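Endoglucanase (Clostridium thermocellum, PDB 2YIK) probably hydrolyses the beta-1,4-glucosidic bonds of cellulose, as a family 9 glycoside hydrolase of the cellulose-degrading machinery of its bacterium. Local coordinates at residues P126-A131 with S220-S225; F180-G185 with W207-E212; N258-V263 with S276-D281; K304-Y309 with D320-T325. All coordinates share one frame; numbering follows the deposited sequence.

Interaction 1: P126-A131 with S220-S225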
# COMPACT_ATOMS: atom_id res chain seq x y z
N PRO A 126 4.95 4.27 -2.81
CA PRO A 126 4.45 3.49 -1.67
C PRO A 126 3.06 3.94 -1.20
O PRO A 126 2.32 3.15 -0.59
CB PRO A 126 5.53 3.69 -0.60
CG PRO A 126 6.09 5.06 -0.93
CD PRO A 126 6.15 5.05 -2.45
N GLU A 127 2.68 5.19 -1.47
CA GLU A 127 1.35 5.67 -1.07
C GLU A 127 0.31 4.81 -1.81
O GLU A 127 -0.65 4.31 -1.22
CB GLU A 127 1.18 7.15 -1.44
CG GLU A 127 -0.14 7.80 -0.99
CD GLU A 127 -0.08 8.37 0.43
OE1 GLU A 127 1.03 8.62 0.93
OE2 GLU A 127 -1.15 8.59 1.04
N ALA A 128 0.51 4.65 -3.12
CA ALA A 128 -0.39 3.85 -3.93
C ALA A 128 -0.31 2.37 -3.55
O ALA A 128 -1.31 1.66 -3.56
CB ALA A 128 -0.07 4.03 -5.42
N TYR A 129 0.89 1.90 -3.22
CA TYR A 129 1.05 0.50 -2.83
C TYR A 129 0.25 0.19 -1.57
O TYR A 129 -0.41 -0.85 -1.49
CB TYR A 129 2.52 0.15 -2.58
CG TYR A 129 2.70 -1.16 -1.84
CD1 TYR A 129 2.69 -1.21 -0.44
CD2 TYR A 129 2.81 -2.37 -2.54
CE1 TYR A 129 2.78 -2.42 0.24
CE2 TYR A 129 2.90 -3.59 -1.86
CZ TYR A 129 2.89 -3.61 -0.47
OH TYR A 129 2.95 -4.81 0.19
N ALA A 130 0.32 1.08 -0.59
CA ALA A 130 -0.40 0.87 0.66
C ALA A 130 -1.90 0.89 0.41
O ALA A 130 -2.62 0.02 0.89
CB ALA A 130 -0.01 1.94 1.68
N ALA A 131 -2.34 1.88 -0.34
CA ALA A 131 -3.75 2.03 -0.68
C ALA A 131 -4.31 0.81 -1.41
O ALA A 131 -5.40 0.34 -1.10
CB ALA A 131 -3.96 3.29 -1.53
N SER A 220 0.27 3.89 -12.89
CA SER A 220 -0.36 2.58 -12.85
C SER A 220 -0.66 2.11 -11.42
O SER A 220 -1.73 1.56 -11.16
CB SER A 220 0.52 1.54 -13.54
OG SER A 220 0.67 1.85 -14.92
N ALA A 221 0.28 2.33 -10.51
CA ALA A 221 0.08 1.93 -9.12
C ALA A 221 -1.15 2.63 -8.59
O ALA A 221 -1.95 2.03 -7.88
CB ALA A 221 1.31 2.28 -8.28
N THR A 222 -1.31 3.90 -8.96
CA THR A 222 -2.46 4.67 -8.51
C THR A 222 -3.76 4.20 -9.16
O THR A 222 -4.78 4.09 -8.49
CB THR A 222 -2.28 6.19 -8.79
OG1 THR A 222 -1.06 6.64 -8.19
CG2 THR A 222 -3.45 6.98 -8.19
N ALA A 223 -3.73 3.92 -10.46
CA ALA A 223 -4.92 3.45 -11.15
C ALA A 223 -5.41 2.13 -10.53
O ALA A 223 -6.61 1.90 -10.42
CB ALA A 223 -4.65 3.26 -12.65
N ALA A 224 -4.47 1.28 -10.14
CA ALA A 224 -4.81 -0.00 -9.53
C ALA A 224 -5.63 0.23 -8.27
O ALA A 224 -6.69 -0.36 -8.09
CB ALA A 224 -3.55 -0.81 -9.22
N SER A 225 -5.12 1.10 -7.40
CA SER A 225 -5.79 1.43 -6.14
C SER A 225 -7.23 1.90 -6.36
O SER A 225 -8.15 1.49 -5.65
CB SER A 225 -5.02 2.52 -5.39
OG SER A 225 -5.65 2.82 -4.16
O HOH W 1 -0.67 -0.05 -6.34
O HOH W 2 -7.79 1.08 -2.80
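Ala128 and Ala221 meet methyl to methyl, CB to CB at 3.6 Å, where two helices of the (alpha/alpha)6 barrel fold of family 9 glycoside hydrolases run side by side. The segments 126-131 and 220-225 point nearly the same way, 24° apart, with axes only 8.4 Å from each other. Such closeness needs small residues at the interface, and alanine, serine and threonine supply them. The apolar part centres on the CB of Ala128, which lies against Ala221 and also approaches the hydroxyl OG1 of Thr222. That hydroxyl has its own partner one turn back, the carbonyl of Ile218, a usual way for a buried threonine to satisfy its polar group inside a helix. The polar part is carried by water. Water 1 donates to Ala221 O at 2.9 Å and, weakly, to Ala128 O, so it bridges the two helices. Ala221 O also accepts the helical N-H of Ser225, though weakly. Farther along, a second water sits between Ala131 O and Ser225 O. Helix 151-167 closes this side, with Phe165 touching both Ala131 and Ser225, while Asn162 ND2 is hydrogen-bonded to the serine hydroxyl. In Ser225 the hydroxyl stands opposite the backbone N (chi1 -179°), which brings OG to 3.2 Å from the CB of Ala131.

Interaction 2: F180-G185 with W207-E212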
# COMPACT_ATOMS: atom_id res chain seq x y z
N PHE A 180 -0.65 14.64 -12.73
CA PHE A 180 -0.94 13.91 -11.51
C PHE A 180 0.11 14.24 -10.47
O PHE A 180 1.30 14.01 -10.68
CB PHE A 180 -0.94 12.39 -11.76
CG PHE A 180 -1.09 11.57 -10.50
CD1 PHE A 180 -2.28 11.56 -9.78
CD2 PHE A 180 -0.00 10.85 -10.00
CE1 PHE A 180 -2.40 10.83 -8.60
CE2 PHE A 180 -0.11 10.12 -8.81
CZ PHE A 180 -1.31 10.12 -8.10
N CYS A 181 -0.31 14.80 -9.34
CA CYS A 181 0.64 15.11 -8.29
C CYS A 181 0.86 13.82 -7.52
O CYS A 181 -0.04 13.31 -6.85
CB CYS A 181 0.11 16.18 -7.34
SG CYS A 181 1.26 16.52 -5.96
N HIS A 182 2.08 13.30 -7.61
CA HIS A 182 2.43 12.05 -6.95
C HIS A 182 3.22 12.22 -5.66
O HIS A 182 3.40 11.26 -4.92
CB HIS A 182 3.25 11.19 -7.91
CG HIS A 182 4.60 11.75 -8.22
ND1 HIS A 182 4.81 12.67 -9.24
CD2 HIS A 182 5.80 11.54 -7.65
CE1 HIS A 182 6.09 13.00 -9.26
NE2 HIS A 182 6.71 12.33 -8.31
N GLN A 183 3.69 13.43 -5.38
CA GLN A 183 4.49 13.65 -4.17
C GLN A 183 4.40 15.08 -3.64
O GLN A 183 4.41 16.04 -4.41
CB GLN A 183 5.96 13.30 -4.47
CG GLN A 183 6.93 13.43 -3.30
CD GLN A 183 8.36 13.08 -3.71
OE1 GLN A 183 8.61 12.08 -4.40
NE2 GLN A 183 9.32 13.89 -3.26
N VAL A 184 4.29 15.19 -2.33
CA VAL A 184 4.23 16.49 -1.67
C VAL A 184 5.31 16.41 -0.60
O VAL A 184 5.28 15.53 0.26
CB VAL A 184 2.85 16.75 -1.03
CG1 VAL A 184 2.84 18.12 -0.36
CG2 VAL A 184 1.75 16.69 -2.10
N GLY A 185 6.28 17.31 -0.66
CA GLY A 185 7.35 17.27 0.30
C GLY A 185 8.60 16.73 -0.37
O GLY A 185 8.56 16.33 -1.53
N TRP A 207 5.20 17.49 -6.64
CA TRP A 207 5.83 16.91 -7.82
C TRP A 207 4.72 16.28 -8.67
O TRP A 207 3.87 15.54 -8.17
CB TRP A 207 6.90 15.89 -7.42
CG TRP A 207 7.85 16.41 -6.33
CD1 TRP A 207 7.55 16.60 -5.01
CD2 TRP A 207 9.24 16.76 -6.48
NE1 TRP A 207 8.66 17.05 -4.33
CE2 TRP A 207 9.71 17.16 -5.21
CE3 TRP A 207 10.13 16.79 -7.56
CZ2 TRP A 207 11.03 17.57 -4.99
CZ3 TRP A 207 11.45 17.20 -7.34
CH2 TRP A 207 11.88 17.58 -6.06
N PHE A 208 4.74 16.60 -9.96
CA PHE A 208 3.70 16.15 -10.88
C PHE A 208 4.18 15.33 -12.06
O PHE A 208 5.25 15.60 -12.62
CB PHE A 208 2.95 17.36 -11.45
CG PHE A 208 2.24 18.20 -10.42
CD1 PHE A 208 2.95 18.92 -9.47
CD2 PHE A 208 0.85 18.28 -10.42
CE1 PHE A 208 2.29 19.70 -8.53
CE2 PHE A 208 0.18 19.06 -9.48
CZ PHE A 208 0.90 19.77 -8.53
N ILE A 209 3.39 14.34 -12.45
CA ILE A 209 3.70 13.55 -13.64
C ILE A 209 2.90 14.23 -14.75
O ILE A 209 1.74 14.60 -14.57
CB ILE A 209 3.27 12.06 -13.54
CG1 ILE A 209 4.21 11.30 -12.62
CG2 ILE A 209 3.32 11.40 -14.92
CD1 ILE A 209 3.56 10.84 -11.35
N THR A 210 3.55 14.36 -15.89
CA THR A 210 3.01 15.04 -17.05
C THR A 210 3.30 14.15 -18.27
O THR A 210 4.10 13.22 -18.17
CB THR A 210 3.73 16.41 -17.14
OG1 THR A 210 2.89 17.43 -16.58
CG2 THR A 210 4.14 16.74 -18.52
N LYS A 211 2.67 14.42 -19.41
CA LYS A 211 2.93 13.62 -20.60
C LYS A 211 4.35 13.88 -21.12
O LYS A 211 4.84 13.17 -21.99
CB LYS A 211 1.92 13.94 -21.70
CG LYS A 211 2.22 15.23 -22.47
CD LYS A 211 1.04 15.65 -23.33
CE LYS A 211 0.70 14.59 -24.37
NZ LYS A 211 1.55 14.74 -25.60
N GLU A 212 5.00 14.91 -20.58
CA GLU A 212 6.34 15.27 -21.02
C GLU A 212 7.47 14.36 -20.54
O GLU A 212 8.58 14.41 -21.08
CB GLU A 212 6.61 16.74 -20.65
CG GLU A 212 5.55 17.66 -21.27
CD GLU A 212 5.85 19.14 -21.13
OE1 GLU A 212 6.74 19.51 -20.34
OE2 GLU A 212 5.17 19.94 -21.81
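Trp207 lies alongside Gln183 at a classic beta bulge, where His182 and Gln183 together face this one residue of the neighbouring antiparallel strand. Trp207 N donates to Gln183 O at 2.8 Å, while His182 N donates to Trp207 O. On the other side of the bulge, Phe180 and Ile209 form a hydrogen-bonded pair with a bond in each direction.

Packing is close around the indole and at His182, where Ile209 CD1 comes to 3.1 Å from His182 ND1, the two side chains crossing at about a right angle. The amide of Gln183, on an extended chain, comes over one face of the indole with its plane turned 45° from it, NE2 toward the rim. Gln183 NE2 and Trp207 NE1 both donate to Gly185 O, at 3.1 and 2.9 Å, from opposite faces of the carbonyl plane. Gln183 NE2 also bonds to Gly268 O. Glycine suits position 185 because a CB there would press on the preceding carbonyl O. On the other face of the sheet, Cys181 lays CB over the Phe208 ring, 3.8 Å from its centroid; with SG anti to the backbone N (chi1 177°), the sulfur stands over the same ring face. Back on the face of Trp207, Ile209 CD1 lies 3.8 Å from Phe180 CD2, at the edge of that ring and near its plane.

Beyond Ile209 the contact loosens, and Lys211 and Glu212 are exposed to solvent. Backbone bonds thus set the register, while the two N-H groups gripping Gly185 O probably fix the indole's rotation.

Interaction 3: N258-V263 with S276-D281. With CA (calcium ion), chain C.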
# COMPACT_ATOMS: atom_id res chain seq x y z
N ASN A 258 1.07 7.11 -23.22
CA ASN A 258 2.34 7.83 -23.20
C ASN A 258 3.59 6.95 -23.08
O ASN A 258 3.50 5.79 -22.67
CB ASN A 258 2.30 8.88 -22.08
CG ASN A 258 1.22 9.94 -22.32
OD1 ASN A 258 0.35 10.17 -21.48
ND2 ASN A 258 1.29 10.60 -23.48
N PRO A 259 4.76 7.49 -23.46
CA PRO A 259 6.01 6.73 -23.37
C PRO A 259 6.20 6.10 -21.99
O PRO A 259 5.88 6.70 -20.96
CB PRO A 259 7.07 7.78 -23.70
CG PRO A 259 6.36 8.59 -24.76
CD PRO A 259 4.99 8.78 -24.13
N LYS A 260 6.75 4.89 -21.98
CA LYS A 260 6.96 4.13 -20.76
C LYS A 260 8.26 4.44 -20.00
O LYS A 260 9.29 4.74 -20.60
CB LYS A 260 6.92 2.64 -21.11
CG LYS A 260 5.67 2.21 -21.88
CD LYS A 260 4.40 2.35 -21.03
CE LYS A 260 3.14 2.01 -21.81
NZ LYS A 260 2.86 2.99 -22.89
N GLY A 261 8.18 4.35 -18.68
CA GLY A 261 9.34 4.60 -17.83
C GLY A 261 8.91 4.77 -16.39
O GLY A 261 7.72 4.83 -16.09
N VAL A 262 9.87 4.84 -15.48
CA VAL A 262 9.54 5.03 -14.07
C VAL A 262 9.86 6.47 -13.68
O VAL A 262 10.69 7.12 -14.31
CB VAL A 262 10.33 4.06 -13.15
CG1 VAL A 262 10.04 2.62 -13.53
CG2 VAL A 262 11.83 4.35 -13.23
N VAL A 263 9.18 6.98 -12.66
CA VAL A 263 9.47 8.33 -12.21
C VAL A 263 10.91 8.29 -11.70
O VAL A 263 11.29 7.40 -10.93
CB VAL A 263 8.50 8.76 -11.09
CG1 VAL A 263 8.98 10.04 -10.43
CG2 VAL A 263 7.10 8.98 -11.68
N SER A 276 12.29 0.16 -9.49
CA SER A 276 12.93 -0.77 -10.42
C SER A 276 12.25 -0.81 -11.78
O SER A 276 12.91 -0.73 -12.81
CB SER A 276 12.95 -2.18 -9.84
OG SER A 276 13.67 -2.19 -8.62
N LYS A 277 10.92 -0.94 -11.80
CA LYS A 277 10.22 -0.99 -13.08
C LYS A 277 8.76 -0.58 -13.02
O LYS A 277 8.19 -0.41 -11.96
CB LYS A 277 10.31 -2.39 -13.68
CG LYS A 277 9.55 -3.43 -12.91
CD LYS A 277 10.30 -3.82 -11.64
CE LYS A 277 9.36 -4.28 -10.52
NZ LYS A 277 9.34 -5.77 -10.33
N TRP A 278 8.17 -0.44 -14.20
CA TRP A 278 6.78 -0.05 -14.32
C TRP A 278 5.87 -1.18 -14.78
O TRP A 278 4.66 -1.12 -14.57
CB TRP A 278 6.65 1.11 -15.32
CG TRP A 278 7.13 0.76 -16.71
CD1 TRP A 278 8.37 0.99 -17.24
CD2 TRP A 278 6.36 0.12 -17.74
NE1 TRP A 278 8.42 0.54 -18.53
CE2 TRP A 278 7.21 0.01 -18.87
CE3 TRP A 278 5.05 -0.35 -17.83
CZ2 TRP A 278 6.78 -0.58 -20.07
CZ3 TRP A 278 4.62 -0.94 -19.03
CH2 TRP A 278 5.49 -1.04 -20.14
N GLN A 279 6.44 -2.21 -15.39
CA GLN A 279 5.63 -3.31 -15.91
C GLN A 279 4.76 -4.05 -14.90
O GLN A 279 3.65 -4.45 -15.24
CB GLN A 279 6.50 -4.30 -16.70
CG GLN A 279 7.07 -3.71 -17.99
CD GLN A 279 8.44 -3.08 -17.81
OE1 GLN A 279 8.77 -2.57 -16.74
NE2 GLN A 279 9.23 -3.11 -18.86
N ASP A 280 5.25 -4.23 -13.68
CA ASP A 280 4.44 -4.92 -12.68
C ASP A 280 3.26 -4.06 -12.25
O ASP A 280 2.14 -4.56 -12.13
CB ASP A 280 5.30 -5.29 -11.46
CG ASP A 280 6.01 -4.10 -10.89
OD1 ASP A 280 6.61 -3.34 -11.68
OD2 ASP A 280 5.98 -3.93 -9.65
N ASP A 281 3.49 -2.77 -12.01
CA ASP A 281 2.40 -1.87 -11.61
C ASP A 281 1.37 -1.76 -12.74
O ASP A 281 0.16 -1.71 -12.50
CB ASP A 281 2.92 -0.47 -11.31
CG ASP A 281 4.07 -0.46 -10.32
OD1 ASP A 281 3.85 -0.73 -9.12
OD2 ASP A 281 5.20 -0.18 -10.76
CA CA C . 7.25 -1.55 -9.96
O HOH W 3 9.16 -0.11 -8.97
O HOH W 4 6.04 -1.29 -7.68
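Lys260 lays its aliphatic chain over one face of the Trp278 indole, with CB 3.4 Å from CZ2 and CD 3.8 Å from the centroid of the six-membered ring. The methylenes thus serve as an apolar cover, while the chain, bent at chi2 and chi4, carries NZ back to its own segment, where it donates to Asn258 O at 2.9 Å and to Glu256 O. A lysine suits this surface position because its long stem packs and its ammonium can still turn to the carbonyls at the end of helix 238-257. Gly261 brings its backbone N over the same face, and Val262 CG1 lies 3.5 Å from Lys277 C, at the edge of the indole.

Behind the ring, Gln279 CD lies against the opposite face, and Tyr305 and Tyr282 meet the indole edge-to-face. The next shell is the metal. Lys277 O binds the calcium ion at 2.5 Å, Asp280 through both carboxylate oxygens, and Asp281 through OD2 at 2.6 Å; waters 3 and 4 are further ligands. Water 4 also donates to Asp281 OD1, which probably helps to fix the carboxylate. Lys277 NZ forms a salt bridge with Asp320. Hard oxygen donors gathered within residues 277-281 make a compact calcium site that binds the last loop residues to the first turn of helix 279-293, and probably holds the backbone from which Trp278 projects toward 258-263.

Interaction 4: K304-Y309 with D320-T325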
# COMPACT_ATOMS: atom_id res chain seq x y z
N LYS A 304 0.26 -8.78 -22.27
CA LYS A 304 1.37 -8.25 -23.06
C LYS A 304 2.65 -8.04 -22.24
O LYS A 304 3.75 -8.25 -22.74
CB LYS A 304 0.95 -6.92 -23.71
CG LYS A 304 1.97 -6.31 -24.68
CD LYS A 304 1.40 -5.06 -25.40
CE LYS A 304 0.08 -5.37 -26.13
NZ LYS A 304 -0.52 -4.19 -26.85
N TYR A 305 2.51 -7.65 -20.98
CA TYR A 305 3.68 -7.38 -20.16
C TYR A 305 3.90 -8.29 -18.96
O TYR A 305 4.95 -8.22 -18.32
CB TYR A 305 3.64 -5.92 -19.68
CG TYR A 305 3.60 -4.91 -20.81
CD1 TYR A 305 4.75 -4.61 -21.55
CD2 TYR A 305 2.41 -4.27 -21.16
CE1 TYR A 305 4.71 -3.69 -22.60
CE2 TYR A 305 2.36 -3.35 -22.21
CZ TYR A 305 3.51 -3.06 -22.93
OH TYR A 305 3.47 -2.15 -23.96
N TYR A 306 2.94 -9.16 -18.66
CA TYR A 306 3.06 -10.07 -17.53
C TYR A 306 4.27 -11.01 -17.59
O TYR A 306 4.41 -11.79 -18.53
CB TYR A 306 1.77 -10.90 -17.39
CG TYR A 306 1.78 -11.90 -16.24
CD1 TYR A 306 2.23 -11.54 -14.97
CD2 TYR A 306 1.30 -13.21 -16.42
CE1 TYR A 306 2.20 -12.45 -13.90
CE2 TYR A 306 1.26 -14.12 -15.35
CZ TYR A 306 1.71 -13.73 -14.10
OH TYR A 306 1.71 -14.63 -13.04
N ASP A 307 5.12 -10.92 -16.58
CA ASP A 307 6.32 -11.76 -16.48
C ASP A 307 5.93 -12.96 -15.61
O ASP A 307 5.95 -12.88 -14.39
CB ASP A 307 7.46 -10.96 -15.82
CG ASP A 307 8.78 -11.73 -15.76
OD1 ASP A 307 8.79 -12.94 -16.10
OD2 ASP A 307 9.80 -11.13 -15.37
N TYR A 308 5.57 -14.05 -16.27
CA TYR A 308 5.15 -15.28 -15.60
C TYR A 308 6.24 -15.83 -14.68
O TYR A 308 5.95 -16.57 -13.75
CB TYR A 308 4.78 -16.33 -16.65
CG TYR A 308 4.20 -17.62 -16.14
CD1 TYR A 308 2.87 -17.70 -15.72
CD2 TYR A 308 4.97 -18.79 -16.11
CE1 TYR A 308 2.32 -18.91 -15.30
CE2 TYR A 308 4.43 -20.00 -15.69
CZ TYR A 308 3.10 -20.05 -15.29
OH TYR A 308 2.56 -21.25 -14.89
N TYR A 309 7.49 -15.47 -14.97
CA TYR A 309 8.63 -15.96 -14.20
C TYR A 309 8.96 -15.13 -12.96
O TYR A 309 9.74 -15.56 -12.12
CB TYR A 309 9.86 -16.04 -15.11
CG TYR A 309 9.59 -16.81 -16.38
CD1 TYR A 309 9.08 -18.11 -16.33
CD2 TYR A 309 9.75 -16.22 -17.64
CE1 TYR A 309 8.74 -18.81 -17.50
CE2 TYR A 309 9.41 -16.91 -18.81
CZ TYR A 309 8.90 -18.20 -18.74
OH TYR A 309 8.53 -18.87 -19.89
N ASP A 320 7.69 -3.95 -6.06
CA ASP A 320 7.44 -5.14 -6.87
C ASP A 320 6.09 -5.76 -6.54
O ASP A 320 5.93 -6.44 -5.53
CB ASP A 320 8.53 -6.19 -6.64
CG ASP A 320 8.42 -7.34 -7.63
OD1 ASP A 320 7.29 -7.72 -8.01
OD2 ASP A 320 9.48 -7.88 -8.01
N VAL A 321 5.12 -5.54 -7.42
CA VAL A 321 3.79 -6.08 -7.21
C VAL A 321 3.45 -7.22 -8.17
O VAL A 321 2.28 -7.48 -8.45
CB VAL A 321 2.72 -4.95 -7.31
CG1 VAL A 321 2.95 -3.93 -6.20
CG2 VAL A 321 2.78 -4.28 -8.70
N TRP A 322 4.48 -7.91 -8.66
CA TRP A 322 4.27 -9.04 -9.57
C TRP A 322 3.48 -10.18 -8.90
O TRP A 322 2.61 -10.78 -9.53
CB TRP A 322 5.60 -9.59 -10.08
CG TRP A 322 6.22 -8.86 -11.26
CD1 TRP A 322 7.50 -8.39 -11.35
CD2 TRP A 322 5.60 -8.58 -12.53
NE1 TRP A 322 7.71 -7.81 -12.58
CE2 TRP A 322 6.56 -7.89 -13.31
CE3 TRP A 322 4.31 -8.78 -13.05
CZ2 TRP A 322 6.29 -7.47 -14.63
CZ3 TRP A 322 4.04 -8.35 -14.36
CH2 TRP A 322 5.03 -7.68 -15.12
N SER A 323 3.78 -10.48 -7.64
CA SER A 323 3.08 -11.57 -6.97
C SER A 323 1.61 -11.24 -6.75
O SER A 323 0.76 -12.11 -6.88
CB SER A 323 3.76 -11.93 -5.64
OG SER A 323 3.90 -10.81 -4.79
N GLY A 324 1.31 -9.99 -6.44
CA GLY A 324 -0.08 -9.60 -6.26
C GLY A 324 -0.78 -9.70 -7.60
O GLY A 324 -1.92 -10.17 -7.69
N THR A 325 -0.09 -9.26 -8.65
CA THR A 325 -0.64 -9.30 -10.00
C THR A 325 -0.98 -10.75 -10.36
O THR A 325 -2.07 -11.03 -10.84
CB THR A 325 0.38 -8.73 -11.02
OG1 THR A 325 0.62 -7.35 -10.74
CG2 THR A 325 -0.14 -8.85 -12.44
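Trp322 reaches with its six-membered ring into the chain that follows helix 296-305, where it touches Tyr305, Tyr306 and Asp307. From CB, which points toward that segment, the side chain leaves with CG anti to the carbonyl carbon (chi1 -83°), and the indole passes Tyr306 in the opposite sense. At CE3 the ring comes 4.0 Å from Tyr306 CD1; at CZ3 it is nearer the same atom, 3.7 Å away and at the edge of the tyrosine ring. CZ2 comes to Asp307 CB at 3.9 Å, and this methylene lies over the face, 18° off the ring normal, in a CH-pi contact. CH2, at the far end, meets Tyr305 O at 3.2 Å, while Asp307 N stands over the ring.

The contact joins the end of one helix to the beginning of another in the helical barrel of a family 9 catalytic domain. Both segments contain Asx turns: Asp320 OD1 takes the N-H of Trp322 at 2.9 Å in a bond of 163°, just ahead of helix 322-336, whose N-cap position is Val321, and Asp307 OD1 takes that of Tyr309. Asp320 OD2 is in a salt bridge with Lys277. Aspartate suits both places, being short enough to reach a backbone N two residues on. Thr325 uses both N and OG1 to bind Val321 O, from opposite faces of its plane, and its CG2 lies 4.4 Å from Tyr306 CD1.

All four contacts lie within the family 9 catalytic region. Interaction 2 is nested along the chain inside the loop closed by interaction 1; interactions 3 and 4 follow in series. Interaction 1, about 6 Å from the chain's centre, is the most central; its centre lies 13 to 15 Å from those of the others, all of which it touches. Strand 206-209 is followed by helix 216-233, whose Thr222 packs on Phe180 of the partner strand. Ile209 and His182 pack on Val263, joining interactions 2 and 3. The Lys277-Asp320 salt bridge ties interaction 3 to the residues leading into helix 322-336. Interactions 2 and 4 do not touch, their nearest atoms about 15 Å apart. Sheet, central helix pair and calcium site thus form one packed unit.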